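Local coordinates for protein multisubunit Na+/H+ antiporter, D subunit (Anoxybacillus flavithermus, PDB 6Z16) that forms a membrane subunit of a multisubunit antiporter that probably exchanges sodium ions for protons, and is related to complex I subunits, at residues D[12-23]-D[108-118]. Residues are numbered along the deposited sequence; the frame is centred on the assembly and turned at random.
Sequences PLVTAIVLIFFP and YYYSFFQFLIV. With PTY (phosphatidylethanolamine), chain Y.
A16 and F115 mark the middle of a buried, largely apolar antiparallel helix pair, in which the first transmembrane helix, 7-18, lies against helix 109-124. The axes of their short segments cross at -160° and approach to 8.4 Å. The small residues A16 and S111 permit this closeness, their CA atoms being 4.6 Å apart. The A16 methyl sits almost squarely over the F115 ring, a CH-pi contact with CB 3.7 Å from the centroid. Beside it Q114, its chain bent at chi2 (-69°), lays its aliphatic part along A16, T15 and L19, while its NE2 has a weak hydrogen bond to T37 on helix 26-53. At one end P12 CB packs against both I117 and V118, 3.6 Å from V118 CG2. Toward the other, L19 CB packs against S111 OG, and P23 CB lies above one face of the Y108 ring, offset toward the rim, while the ring's edge meets I20 O. F22 turns away from this interface: chi1 of 45° sets CG between backbone N and carbonyl carbon, and a phosphatidylethanolamine chain passes over the ring's face, C15 lying 3.5 Å above its plane. Replacing the ring by an alanine here is likely to leave that acyl chain without its flat support. Close antiparallel packing at small residues is a common way for transmembrane helices to pair, here within the helical bundle of an Mrp antiporter subunit.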
loop_
_atom_site.group_PDB
_atom_site.type_symbol
_atom_site.label_atom_id
_atom_site.label_comp_id
_atom_site.label_asym_id
_atom_site.label_seq_id
_atom_site.Cartn_x
_atom_site.Cartn_y
_atom_site.Cartn_z
ATOM N N PRO D 12 -44.099 -4.026 24.862
ATOM C CA PRO D 12 -44.095 -2.573 25.097
ATOM C C PRO D 12 -42.777 -1.922 24.730
ATOM O O PRO D 12 -42.787 -0.802 24.198
ATOM C CB PRO D 12 -44.380 -2.452 26.598
ATOM C CG PRO D 12 -44.954 -3.714 26.986
ATOM C CD PRO D 12 -44.273 -4.722 26.154
ATOM N N LEU D 13 -41.667 -2.639 24.944
ATOM C CA LEU D 13 -40.317 -2.135 24.701
ATOM C C LEU D 13 -40.139 -1.676 23.263
ATOM O O LEU D 13 -39.866 -0.493 23.014
ATOM C CB LEU D 13 -39.305 -3.225 25.046
ATOM C CG LEU D 13 -37.846 -2.841 24.867
ATOM C CD1 LEU D 13 -37.543 -1.664 25.749
ATOM C CD2 LEU D 13 -36.957 -4.007 25.208
ATOM N N VAL D 14 -40.342 -2.607 22.315
ATOM C CA VAL D 14 -40.369 -2.327 20.878
ATOM C C VAL D 14 -41.275 -1.151 20.573
ATOM O O VAL D 14 -40.871 -0.210 19.874
ATOM C CB VAL D 14 -40.818 -3.581 20.102
ATOM C CG1 VAL D 14 -40.973 -3.264 18.636
ATOM C CG2 VAL D 14 -39.842 -4.710 20.294
ATOM N N THR D 15 -42.460 -1.135 21.200
ATOM C CA THR D 15 -43.438 -0.082 20.966
ATOM C C THR D 15 -42.884 1.268 21.365
ATOM O O THR D 15 -42.913 2.213 20.566
ATOM C CB THR D 15 -44.714 -0.375 21.741
ATOM O OG1 THR D 15 -45.205 -1.660 21.354
ATOM C CG2 THR D 15 -45.759 0.680 21.443
ATOM N N ALA D 16 -42.248 1.325 22.544
ATOM C CA ALA D 16 -41.672 2.571 23.034
ATOM C C ALA D 16 -40.601 3.076 22.088
ATOM O O ALA D 16 -40.588 4.267 21.743
ATOM C CB ALA D 16 -41.102 2.366 24.433
ATOM N N ILE D 17 -39.810 2.148 21.535
ATOM C CA ILE D 17 -38.746 2.520 20.615
ATOM C C ILE D 17 -39.335 3.111 19.345
ATOM O O ILE D 17 -38.952 4.213 18.929
ATOM C CB ILE D 17 -37.851 1.307 20.326
ATOM C CG1 ILE D 17 -37.208 0.817 21.620
ATOM C CG2 ILE D 17 -36.784 1.682 19.349
ATOM C CD1 ILE D 17 -36.567 -0.537 21.501
ATOM N N VAL D 18 -40.378 2.479 18.797
ATOM C CA VAL D 18 -40.910 3.017 17.549
ATOM C C VAL D 18 -41.808 4.210 17.792
ATOM O O VAL D 18 -42.244 4.841 16.827
ATOM C CB VAL D 18 -41.668 1.976 16.705
ATOM C CG1 VAL D 18 -40.772 0.802 16.389
ATOM C CG2 VAL D 18 -42.935 1.534 17.379
ATOM N N LEU D 19 -42.073 4.566 19.047
ATOM C CA LEU D 19 -42.785 5.812 19.259
ATOM C C LEU D 19 -41.841 6.998 19.323
ATOM O O LEU D 19 -42.312 8.136 19.394
ATOM C CB LEU D 19 -43.638 5.724 20.525
ATOM C CG LEU D 19 -44.863 4.812 20.407
ATOM C CD1 LEU D 19 -45.493 4.534 21.759
ATOM C CD2 LEU D 19 -45.875 5.428 19.466
ATOM N N ILE D 20 -40.528 6.761 19.268
ATOM C CA ILE D 20 -39.582 7.870 19.326
ATOM C C ILE D 20 -39.521 8.612 17.986
ATOM O O ILE D 20 -39.307 9.830 17.957
ATOM C CB ILE D 20 -38.211 7.330 19.779
ATOM C CG1 ILE D 20 -38.341 6.696 21.162
ATOM C CG2 ILE D 20 -37.159 8.421 19.860
ATOM C CD1 ILE D 20 -37.122 5.959 21.619
ATOM N N PHE D 21 -39.788 7.916 16.875
ATOM C CA PHE D 21 -39.528 8.464 15.545
ATOM C C PHE D 21 -40.506 9.570 15.158
ATOM O O PHE D 21 -40.124 10.517 14.467
ATOM C CB PHE D 21 -39.571 7.354 14.501
ATOM C CG PHE D 21 -38.433 6.392 14.585
ATOM C CD1 PHE D 21 -37.193 6.725 14.079
ATOM C CD2 PHE D 21 -38.611 5.140 15.132
ATOM C CE1 PHE D 21 -36.148 5.838 14.143
ATOM C CE2 PHE D 21 -37.567 4.247 15.197
ATOM C CZ PHE D 21 -36.339 4.595 14.697
ATOM N N PHE D 22 -41.770 9.474 15.570
ATOM C CA PHE D 22 -42.798 10.436 15.165
ATOM C C PHE D 22 -43.447 11.088 16.385
ATOM O O PHE D 22 -44.504 10.654 16.858
ATOM C CB PHE D 22 -43.813 9.796 14.206
ATOM C CG PHE D 22 -44.320 8.414 14.609
ATOM C CD1 PHE D 22 -43.632 7.273 14.229
ATOM C CD2 PHE D 22 -45.530 8.255 15.260
ATOM C CE1 PHE D 22 -44.098 6.018 14.569
ATOM C CE2 PHE D 22 -45.993 7.010 15.605
ATOM C CZ PHE D 22 -45.279 5.890 15.260
ATOM N N PRO D 23 -42.835 12.146 16.929
ATOM C CA PRO D 23 -43.448 12.833 18.073
ATOM C C PRO D 23 -44.635 13.704 17.698
ATOM O O PRO D 23 -45.650 13.706 18.396
ATOM C CB PRO D 23 -42.300 13.689 18.617
ATOM C CG PRO D 23 -41.072 13.075 18.077
ATOM C CD PRO D 23 -41.447 12.583 16.726
ATOM N N TYR D 108 -43.250 13.137 23.722
ATOM C CA TYR D 108 -42.802 11.776 24.041
ATOM C C TYR D 108 -43.567 11.131 25.190
ATOM O O TYR D 108 -43.016 10.286 25.888
ATOM C CB TYR D 108 -41.299 11.742 24.341
ATOM C CG TYR D 108 -40.450 12.101 23.156
ATOM C CD1 TYR D 108 -40.074 11.141 22.232
ATOM C CD2 TYR D 108 -40.060 13.414 22.939
ATOM C CE1 TYR D 108 -39.314 11.475 21.143
ATOM C CE2 TYR D 108 -39.305 13.756 21.852
ATOM C CZ TYR D 108 -38.935 12.785 20.961
ATOM O OH TYR D 108 -38.180 13.131 19.872
ATOM N N TYR D 109 -44.845 11.479 25.362
ATOM C CA TYR D 109 -45.620 10.997 26.506
ATOM C C TYR D 109 -45.863 9.490 26.443
ATOM O O TYR D 109 -45.693 8.780 27.444
ATOM C CB TYR D 109 -46.946 11.750 26.577
ATOM C CG TYR D 109 -47.843 11.271 27.681
ATOM C CD1 TYR D 109 -47.592 11.611 28.999
ATOM C CD2 TYR D 109 -48.944 10.471 27.407
ATOM C CE1 TYR D 109 -48.408 11.166 30.011
ATOM C CE2 TYR D 109 -49.759 10.018 28.410
ATOM C CZ TYR D 109 -49.490 10.369 29.708
ATOM O OH TYR D 109 -50.310 9.921 30.712
ATOM N N TYR D 110 -46.263 8.984 25.277
ATOM C CA TYR D 110 -46.625 7.578 25.158
ATOM C C TYR D 110 -45.410 6.671 25.195
ATOM O O TYR D 110 -45.526 5.513 25.615
ATOM C CB TYR D 110 -47.423 7.366 23.876
ATOM C CG TYR D 110 -48.686 8.186 23.853
ATOM C CD1 TYR D 110 -49.809 7.784 24.553
ATOM C CD2 TYR D 110 -48.744 9.380 23.150
ATOM C CE1 TYR D 110 -50.957 8.541 24.545
ATOM C CE2 TYR D 110 -49.886 10.139 23.133
ATOM C CZ TYR D 110 -50.986 9.717 23.834
ATOM O OH TYR D 110 -52.128 10.477 23.816
ATOM N N SER D 111 -44.243 7.191 24.813
ATOM C CA SER D 111 -42.996 6.459 24.994
ATOM C C SER D 111 -42.720 6.228 26.471
ATOM O O SER D 111 -42.383 5.114 26.880
ATOM C CB SER D 111 -41.847 7.232 24.356
ATOM O OG SER D 111 -42.065 7.425 22.977
ATOM N N PHE D 112 -42.894 7.271 27.287
ATOM C CA PHE D 112 -42.636 7.183 28.721
ATOM C C PHE D 112 -43.644 6.269 29.406
ATOM O O PHE D 112 -43.289 5.525 30.331
ATOM C CB PHE D 112 -42.676 8.586 29.318
ATOM C CG PHE D 112 -41.582 9.483 28.824
ATOM C CD1 PHE D 112 -40.361 8.964 28.426
ATOM C CD2 PHE D 112 -41.796 10.843 28.700
ATOM C CE1 PHE D 112 -39.363 9.790 27.951
ATOM C CE2 PHE D 112 -40.814 11.669 28.191
ATOM C CZ PHE D 112 -39.592 11.145 27.839
ATOM N N PHE D 113 -44.901 6.320 28.949
ATOM C CA PHE D 113 -45.928 5.355 29.341
ATOM C C PHE D 113 -45.469 3.920 29.101
ATOM O O PHE D 113 -45.518 3.070 30.008
ATOM C CB PHE D 113 -47.199 5.647 28.539
ATOM C CG PHE D 113 -48.387 4.813 28.929
ATOM C CD1 PHE D 113 -49.209 5.206 29.961
ATOM C CD2 PHE D 113 -48.680 3.634 28.256
ATOM C CE1 PHE D 113 -50.297 4.446 30.314
ATOM C CE2 PHE D 113 -49.758 2.866 28.617
ATOM C CZ PHE D 113 -50.566 3.275 29.646
ATOM N N GLN D 114 -45.025 3.633 27.875
ATOM C CA GLN D 114 -44.624 2.272 27.544
ATOM C C GLN D 114 -43.358 1.854 28.279
ATOM O O GLN D 114 -43.222 0.683 28.629
ATOM C CB GLN D 114 -44.443 2.122 26.037
ATOM C CG GLN D 114 -45.719 2.279 25.232
ATOM C CD GLN D 114 -46.689 1.142 25.432
ATOM O OE1 GLN D 114 -46.301 -0.020 25.478
ATOM N NE2 GLN D 114 -47.965 1.474 25.562
ATOM N N PHE D 115 -42.444 2.790 28.565
ATOM C CA PHE D 115 -41.269 2.427 29.356
ATOM C C PHE D 115 -41.630 2.125 30.804
ATOM O O PHE D 115 -41.010 1.250 31.423
ATOM C CB PHE D 115 -40.192 3.513 29.313
ATOM C CG PHE D 115 -39.370 3.512 28.059
ATOM C CD1 PHE D 115 -38.535 2.446 27.774
ATOM C CD2 PHE D 115 -39.354 4.611 27.218
ATOM C CE1 PHE D 115 -37.769 2.441 26.636
ATOM C CE2 PHE D 115 -38.585 4.617 26.079
ATOM C CZ PHE D 115 -37.789 3.531 25.788
ATOM N N LEU D 116 -42.632 2.818 31.352
ATOM C CA LEU D 116 -43.095 2.492 32.697
ATOM C C LEU D 116 -43.713 1.102 32.754
ATOM O O LEU D 116 -43.468 0.342 33.706
ATOM C CB LEU D 116 -44.090 3.542 33.178
ATOM C CG LEU D 116 -44.678 3.327 34.568
ATOM C CD1 LEU D 116 -43.581 3.269 35.599
ATOM C CD2 LEU D 116 -45.635 4.448 34.891
ATOM N N ILE D 117 -44.495 0.737 31.733
ATOM C CA ILE D 117 -45.082 -0.600 31.794
ATOM C C ILE D 117 -44.036 -1.669 31.481
ATOM O O ILE D 117 -44.142 -2.797 31.979
ATOM C CB ILE D 117 -46.350 -0.724 30.922
ATOM C CG1 ILE D 117 -46.054 -0.598 29.441
ATOM C CG2 ILE D 117 -47.372 0.325 31.327
ATOM C CD1 ILE D 117 -47.248 -0.864 28.575
ATOM N N VAL D 118 -42.978 -1.319 30.729
ATOM C CA VAL D 118 -41.805 -2.191 30.588
ATOM C C VAL D 118 -41.172 -2.462 31.943
ATOM O O VAL D 118 -40.879 -3.613 32.289
ATOM C CB VAL D 118 -40.774 -1.573 29.623
ATOM C CG1 VAL D 118 -39.424 -2.257 29.753
ATOM C CG2 VAL D 118 -41.199 -1.760 28.237
HETATM C C1 PTY Y . -40.968 9.442 9.527
HETATM C C2 PTY Y . -43.197 17.162 11.087
HETATM C C3 PTY Y . -42.765 16.698 9.680
HETATM O O4 PTY Y . -41.816 8.308 9.818
HETATM C C5 PTY Y . -41.327 11.905 9.287
HETATM C C6 PTY Y . -41.865 10.531 9.011
HETATM O O7 PTY Y . -43.143 10.391 9.703
HETATM C C8 PTY Y . -44.225 10.145 8.952
HETATM O O10 PTY Y . -44.215 10.127 7.751
HETATM C C11 PTY Y . -45.425 9.874 9.807
HETATM C C12 PTY Y . -46.366 8.862 9.177
HETATM C C13 PTY Y . -46.992 7.947 10.202
HETATM C C14 PTY Y . -45.976 7.156 10.999
HETATM C C15 PTY Y . -46.593 6.131 11.927
HETATM C C16 PTY Y . -47.182 4.927 11.227
HETATM C C17 PTY Y . -46.129 3.976 10.711
HETATM C C18 PTY Y . -45.319 3.318 11.812
HETATM C C19 PTY Y . -46.140 2.430 12.728
HETATM C C20 PTY Y . -45.304 1.513 13.603
HETATM C C30 PTY Y . -41.284 7.306 10.516
HETATM C C31 PTY Y . -42.333 6.297 10.886
HETATM O O30 PTY Y . -40.122 7.242 10.810
HETATM C C32 PTY Y . -41.908 4.848 10.699
HETATM C C33 PTY Y . -41.106 4.300 11.865
HETATM C C34 PTY Y . -40.327 3.046 11.515
HETATM C C35 PTY Y . -39.543 2.451 12.670
HETATM C C36 PTY Y . -38.430 1.522 12.223
HETATM C C37 PTY Y . -37.371 2.211 11.376
HETATM P P1 PTY Y . -42.412 14.273 8.584
HETATM O O11 PTY Y . -42.433 15.294 9.809
HETATM O O12 PTY Y . -43.737 14.441 7.845
HETATM O O13 PTY Y . -41.204 14.455 7.749
HETATM O O14 PTY Y . -42.441 12.821 9.264
HETATM N N1 PTY Y . -42.636 16.252 12.087
#